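PDB 4XG1: diaminopimelate decarboxylase from Psychromonas ingrahamii, which probably decarboxylates meso-2,6-diaminopimelate to L-lysine, the last step of lysine biosynthesis, with pyridoxal 5'-phosphate as cofactor. Local coordinates for residues Val125-Val137 against Asp181-Glu193. Sequence-based numbering, arbitrary orientation.
Sequences VESISELYRINSV and DVYKIASDLEFLE. With K (potassium ion), chain O.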
loop_
_atom_site.group_PDB
_atom_site.type_symbol
_atom_site.label_atom_id
_atom_site.label_comp_id
_atom_site.label_asym_id
_atom_site.label_seq_id
_atom_site.Cartn_x
_atom_site.Cartn_y
_atom_site.Cartn_z
ATOM N N VAL B 125 -17.439 -6.481 18.072
ATOM C CA VAL B 125 -18.279 -5.438 17.475
ATOM C C VAL B 125 -17.819 -4.021 17.839
ATOM O O VAL B 125 -17.446 -3.741 18.986
ATOM C CB VAL B 125 -19.764 -5.599 17.891
ATOM C CG1 VAL B 125 -20.643 -4.485 17.332
ATOM C CG2 VAL B 125 -20.296 -6.935 17.434
ATOM N N GLU B 126 -17.923 -3.127 16.856
ATOM C CA GLU B 126 -17.372 -1.767 16.930
ATOM C C GLU B 126 -18.405 -0.648 16.752
ATOM O O GLU B 126 -18.091 0.502 16.924
ATOM C CB GLU B 126 -16.310 -1.605 15.828
ATOM C CG GLU B 126 -15.211 -2.662 15.926
ATOM C CD GLU B 126 -13.792 -2.107 15.855
ATOM O OE1 GLU B 126 -13.631 -0.886 16.068
ATOM O OE2 GLU B 126 -12.852 -2.914 15.600
ATOM N N SER B 127 -19.635 -0.983 16.405
ATOM C CA SER B 127 -20.657 0.017 16.371
ATOM C C SER B 127 -22.005 -0.582 16.703
ATOM O O SER B 127 -22.177 -1.815 16.710
ATOM C CB SER B 127 -20.708 0.674 15.016
ATOM O OG SER B 127 -21.354 -0.174 14.084
ATOM N N ILE B 128 -22.953 0.308 16.971
ATOM C CA ILE B 128 -24.309 -0.072 17.267
ATOM C C ILE B 128 -24.936 -0.565 15.984
ATOM O O ILE B 128 -25.518 -1.667 15.959
ATOM C CB ILE B 128 -25.117 1.113 17.825
ATOM C CG1 ILE B 128 -24.651 1.448 19.240
ATOM C CG2 ILE B 128 -26.595 0.772 17.861
ATOM C CD1 ILE B 128 -25.092 2.839 19.707
ATOM N N SER B 129 -24.805 0.232 14.922
ATOM C CA SER B 129 -25.282 -0.195 13.609
ATOM C C SER B 129 -24.878 -1.626 13.291
ATOM O O SER B 129 -25.637 -2.366 12.673
ATOM C CB SER B 129 -24.741 0.694 12.531
ATOM O OG SER B 129 -25.675 1.668 12.144
ATOM N N GLU B 130 -23.681 -2.018 13.729
ATOM C CA GLU B 130 -23.114 -3.326 13.381
ATOM C C GLU B 130 -23.835 -4.449 14.120
ATOM O O GLU B 130 -24.082 -5.508 13.537
ATOM C CB GLU B 130 -21.596 -3.377 13.679
ATOM C CG GLU B 130 -20.897 -4.691 13.315
ATOM C CD GLU B 130 -19.517 -4.847 13.958
ATOM O OE1 GLU B 130 -18.862 -3.821 14.335
ATOM O OE2 GLU B 130 -19.023 -5.991 14.027
ATOM N N LEU B 131 -24.156 -4.211 15.399
ATOM C CA LEU B 131 -25.012 -5.122 16.154
ATOM C C LEU B 131 -26.273 -5.464 15.367
ATOM O O LEU B 131 -26.625 -6.611 15.248
ATOM C CB LEU B 131 -25.410 -4.536 17.488
ATOM C CG LEU B 131 -24.372 -4.528 18.589
ATOM C CD1 LEU B 131 -24.953 -3.790 19.772
ATOM C CD2 LEU B 131 -23.927 -5.883 19.042
ATOM N N TYR B 132 -26.954 -4.469 14.842
ATOM C CA TYR B 132 -28.206 -4.730 14.139
ATOM C C TYR B 132 -27.945 -5.557 12.906
ATOM O O TYR B 132 -28.744 -6.415 12.549
ATOM C CB TYR B 132 -28.951 -3.418 13.795
ATOM C CG TYR B 132 -29.468 -2.690 15.046
ATOM C CD1 TYR B 132 -30.390 -3.306 15.905
ATOM C CD2 TYR B 132 -29.014 -1.408 15.389
ATOM C CE1 TYR B 132 -30.844 -2.673 17.056
ATOM C CE2 TYR B 132 -29.469 -0.767 16.543
ATOM C CZ TYR B 132 -30.378 -1.411 17.371
ATOM O OH TYR B 132 -30.845 -0.789 18.498
ATOM N N ARG B 133 -26.841 -5.273 12.227
ATOM C CA ARG B 133 -26.533 -5.964 11.001
ATOM C C ARG B 133 -26.264 -7.432 11.304
ATOM O O ARG B 133 -26.730 -8.313 10.601
ATOM C CB ARG B 133 -25.341 -5.332 10.312
ATOM C CG ARG B 133 -24.932 -6.110 9.075
ATOM C CD ARG B 133 -23.817 -5.441 8.300
ATOM N NE ARG B 133 -24.290 -4.285 7.575
ATOM C CZ ARG B 133 -23.541 -3.555 6.765
ATOM N NH1 ARG B 133 -22.284 -3.858 6.584
ATOM N NH2 ARG B 133 -24.062 -2.537 6.129
ATOM N N ILE B 134 -25.511 -7.685 12.356
ATOM C CA ILE B 134 -25.147 -9.033 12.669
ATOM C C ILE B 134 -26.403 -9.785 13.024
ATOM O O ILE B 134 -26.682 -10.848 12.462
ATOM C CB ILE B 134 -24.152 -9.103 13.828
ATOM C CG1 ILE B 134 -22.808 -8.535 13.366
ATOM C CG2 ILE B 134 -23.967 -10.540 14.303
ATOM C CD1 ILE B 134 -21.741 -8.493 14.442
ATOM N N ASN B 135 -27.156 -9.230 13.965
ATOM C CA ASN B 135 -28.386 -9.834 14.425
ATOM C C ASN B 135 -29.295 -10.124 13.247
ATOM O O ASN B 135 -29.925 -11.192 13.188
ATOM C CB ASN B 135 -29.094 -8.908 15.391
ATOM C CG ASN B 135 -30.354 -9.521 15.968
ATOM O OD1 ASN B 135 -30.301 -10.418 16.814
ATOM N ND2 ASN B 135 -31.496 -9.048 15.495
ATOM N N SER B 136 -29.361 -9.175 12.320
ATOM C CA SER B 136 -30.180 -9.323 11.137
ATOM C C SER B 136 -29.750 -10.502 10.249
ATOM O O SER B 136 -30.591 -11.258 9.745
ATOM C CB SER B 136 -30.130 -8.031 10.354
ATOM O OG SER B 136 -30.796 -8.158 9.113
ATOM N N VAL B 137 -28.447 -10.692 10.092
ATOM C CA VAL B 137 -27.918 -11.808 9.295
ATOM C C VAL B 137 -28.033 -13.149 10.039
ATOM O O VAL B 137 -28.340 -14.177 9.438
ATOM C CB VAL B 137 -26.440 -11.539 8.883
ATOM C CG1 VAL B 137 -25.732 -12.809 8.422
ATOM C CG2 VAL B 137 -26.396 -10.474 7.798
ATOM N N ASP B 181 -25.012 0.516 28.075
ATOM C CA ASP B 181 -26.125 0.798 27.221
ATOM C C ASP B 181 -26.122 -0.099 25.997
ATOM O O ASP B 181 -27.183 -0.557 25.577
ATOM C CB ASP B 181 -26.141 2.270 26.831
ATOM C CG ASP B 181 -26.239 3.174 28.040
ATOM O OD1 ASP B 181 -25.318 3.119 28.896
ATOM O OD2 ASP B 181 -27.235 3.917 28.121
ATOM N N VAL B 182 -24.961 -0.326 25.386
ATOM C CA VAL B 182 -24.948 -1.093 24.144
ATOM C C VAL B 182 -24.935 -2.578 24.480
ATOM O O VAL B 182 -25.502 -3.379 23.748
ATOM C CB VAL B 182 -23.807 -0.717 23.142
ATOM C CG1 VAL B 182 -23.871 0.748 22.724
ATOM C CG2 VAL B 182 -22.443 -1.046 23.703
ATOM N N TYR B 183 -24.261 -2.937 25.559
ATOM C CA TYR B 183 -24.290 -4.306 26.000
ATOM C C TYR B 183 -25.720 -4.705 26.268
ATOM O O TYR B 183 -26.092 -5.860 26.090
ATOM C CB TYR B 183 -23.432 -4.511 27.229
ATOM C CG TYR B 183 -22.129 -5.126 26.862
ATOM C CD1 TYR B 183 -22.040 -6.474 26.585
ATOM C CD2 TYR B 183 -20.960 -4.358 26.759
ATOM C CE1 TYR B 183 -20.820 -7.061 26.255
ATOM C CE2 TYR B 183 -19.744 -4.939 26.412
ATOM C CZ TYR B 183 -19.681 -6.286 26.156
ATOM O OH TYR B 183 -18.486 -6.883 25.849
ATOM N N LYS B 184 -26.513 -3.730 26.700
ATOM C CA LYS B 184 -27.909 -3.953 26.967
ATOM C C LYS B 184 -28.599 -4.283 25.682
ATOM O O LYS B 184 -29.276 -5.289 25.584
ATOM C CB LYS B 184 -28.546 -2.711 27.603
ATOM C CG LYS B 184 -30.051 -2.824 27.880
ATOM C CD LYS B 184 -30.444 -1.982 29.096
ATOM C CE LYS B 184 -31.885 -2.266 29.620
ATOM N NZ LYS B 184 -32.765 -3.088 28.716
ATOM N N ILE B 185 -28.463 -3.392 24.714
ATOM C CA ILE B 185 -29.087 -3.554 23.401
ATOM C C ILE B 185 -28.771 -4.918 22.831
ATOM O O ILE B 185 -29.632 -5.568 22.253
ATOM C CB ILE B 185 -28.582 -2.487 22.419
ATOM C CG1 ILE B 185 -29.149 -1.112 22.802
ATOM C CG2 ILE B 185 -28.991 -2.830 20.997
ATOM C CD1 ILE B 185 -28.519 0.070 22.084
ATOM N N ALA B 186 -27.533 -5.355 23.015
ATOM C CA ALA B 186 -27.119 -6.659 22.555
ATOM C C ALA B 186 -27.920 -7.749 23.252
ATOM O O ALA B 186 -28.402 -8.676 22.600
ATOM C CB ALA B 186 -25.631 -6.867 22.810
ATOM N N SER B 187 -28.013 -7.663 24.583
ATOM C CA SER B 187 -28.790 -8.628 25.383
ATOM C C SER B 187 -30.221 -8.702 24.840
ATOM O O SER B 187 -30.743 -9.776 24.604
ATOM C CB SER B 187 -28.819 -8.253 26.858
ATOM O OG SER B 187 -29.744 -7.215 27.022
ATOM N N ASP B 188 -30.822 -7.551 24.581
ATOM C CA ASP B 188 -32.175 -7.497 24.025
ATOM C C ASP B 188 -32.295 -8.103 22.641
ATOM O O ASP B 188 -33.406 -8.333 22.159
ATOM C CB ASP B 188 -32.692 -6.047 23.960
ATOM C CG ASP B 188 -32.995 -5.457 25.343
ATOM O OD1 ASP B 188 -33.092 -6.229 26.342
ATOM O OD2 ASP B 188 -33.137 -4.205 25.407
ATOM N N LEU B 189 -31.180 -8.302 21.959
ATOM C CA LEU B 189 -31.260 -8.856 20.628
ATOM C C LEU B 189 -31.186 -10.358 20.726
ATOM O O LEU B 189 -30.383 -10.941 21.514
ATOM C CB LEU B 189 -30.195 -8.266 19.715
ATOM C CG LEU B 189 -30.476 -6.793 19.398
ATOM C CD1 LEU B 189 -29.197 -6.104 18.940
ATOM C CD2 LEU B 189 -31.584 -6.638 18.374
ATOM N N GLU B 190 -32.048 -10.948 19.899
ATOM C CA GLU B 190 -32.478 -12.329 20.047
ATOM C C GLU B 190 -31.477 -13.254 19.449
ATOM O O GLU B 190 -31.182 -14.300 20.012
ATOM C CB GLU B 190 -33.784 -12.550 19.315
ATOM C CG GLU B 190 -34.652 -13.665 19.861
ATOM C CD GLU B 190 -35.856 -13.902 18.957
ATOM O OE1 GLU B 190 -36.211 -12.988 18.168
ATOM O OE2 GLU B 190 -36.443 -15.000 19.028
ATOM N N PHE B 191 -30.955 -12.846 18.286
ATOM C CA PHE B 191 -30.024 -13.658 17.510
ATOM C C PHE B 191 -28.551 -13.341 17.773
ATOM O O PHE B 191 -27.673 -13.850 17.069
ATOM C CB PHE B 191 -30.423 -13.581 16.041
ATOM C CG PHE B 191 -31.721 -14.278 15.775
ATOM C CD1 PHE B 191 -31.756 -15.668 15.694
ATOM C CD2 PHE B 191 -32.918 -13.573 15.708
ATOM C CE1 PHE B 191 -32.950 -16.327 15.485
ATOM C CE2 PHE B 191 -34.118 -14.232 15.504
ATOM C CZ PHE B 191 -34.133 -15.612 15.387
ATOM N N LEU B 192 -28.290 -12.574 18.838
ATOM C CA LEU B 192 -26.940 -12.371 19.335
ATOM C C LEU B 192 -26.782 -13.036 20.642
ATOM O O LEU B 192 -27.743 -13.180 21.370
ATOM C CB LEU B 192 -26.660 -10.886 19.528
ATOM C CG LEU B 192 -26.966 -9.956 18.359
ATOM C CD1 LEU B 192 -26.480 -8.555 18.693
ATOM C CD2 LEU B 192 -26.348 -10.442 17.055
ATOM N N GLU B 193 -25.556 -13.365 20.997
ATOM C CA GLU B 193 -25.288 -13.978 22.239
ATOM C C GLU B 193 -23.994 -13.415 22.790
ATOM O O GLU B 193 -22.894 -13.731 22.324
ATOM C CB GLU B 193 -25.196 -15.489 22.085
ATOM C CG GLU B 193 -24.949 -16.208 23.410
ATOM C CD GLU B 193 -24.790 -17.713 23.271
ATOM O OE1 GLU B 193 -25.209 -18.276 22.231
ATOM O OE2 GLU B 193 -24.272 -18.328 24.222
HETATM K K K O . -28.560 -11.885 23.894
HETATM O O HOH W 1 -26.736 -12.678 25.642
#
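Asn-135 OD1 accepts the backbone N-H of Phe-191 at 2.9 Å, with the donor almost in line with the C=O bond (160°) but the hydrogen bond bent at the hydrogen (N-H...O 137°). CG stands anti to the backbone N, which lays it beside the residue's own carbonyl carbon and brings OD1 to the turn 189-191. Asparagine suits this place: its short amide gives an oxygen to the turn, while ND2 and CG rest against Leu-189 CD2. Leu-192 CD2 packs against the backbone of the same residue, 3.4 Å from Asn-135 CA, and also meets Ile-134 CG2 at 3.6 Å; its other methyl, CD1, touches Leu-131 CD2, the two side chains crossing at about a right angle.

Helices 128-140 and 179-188 are neighbours on the outside of the TIM barrel of class-II decarboxylases, and their short segments run nearly parallel (12°), 10.6 Å apart. Between them Leu-131 points its branched end at Ala-186, whose small side chain leaves room for it, and inward at Ile-149 of strand 145-152. Toward the helix starts, Ile-128 CG1 lies 3.6 Å from Val-182 CG1. On the outer side the Tyr-132 hydroxyl end passes across Ile-185 CG2 (OH to CG2 3.7 Å), its ring lying obliquely to that methyl. On the turn's far side, the carbonyl oxygens of Ser-187, Leu-189 and Leu-192 and a water bind a potassium ion, which probably helps hold the bend that presents Phe-191 N.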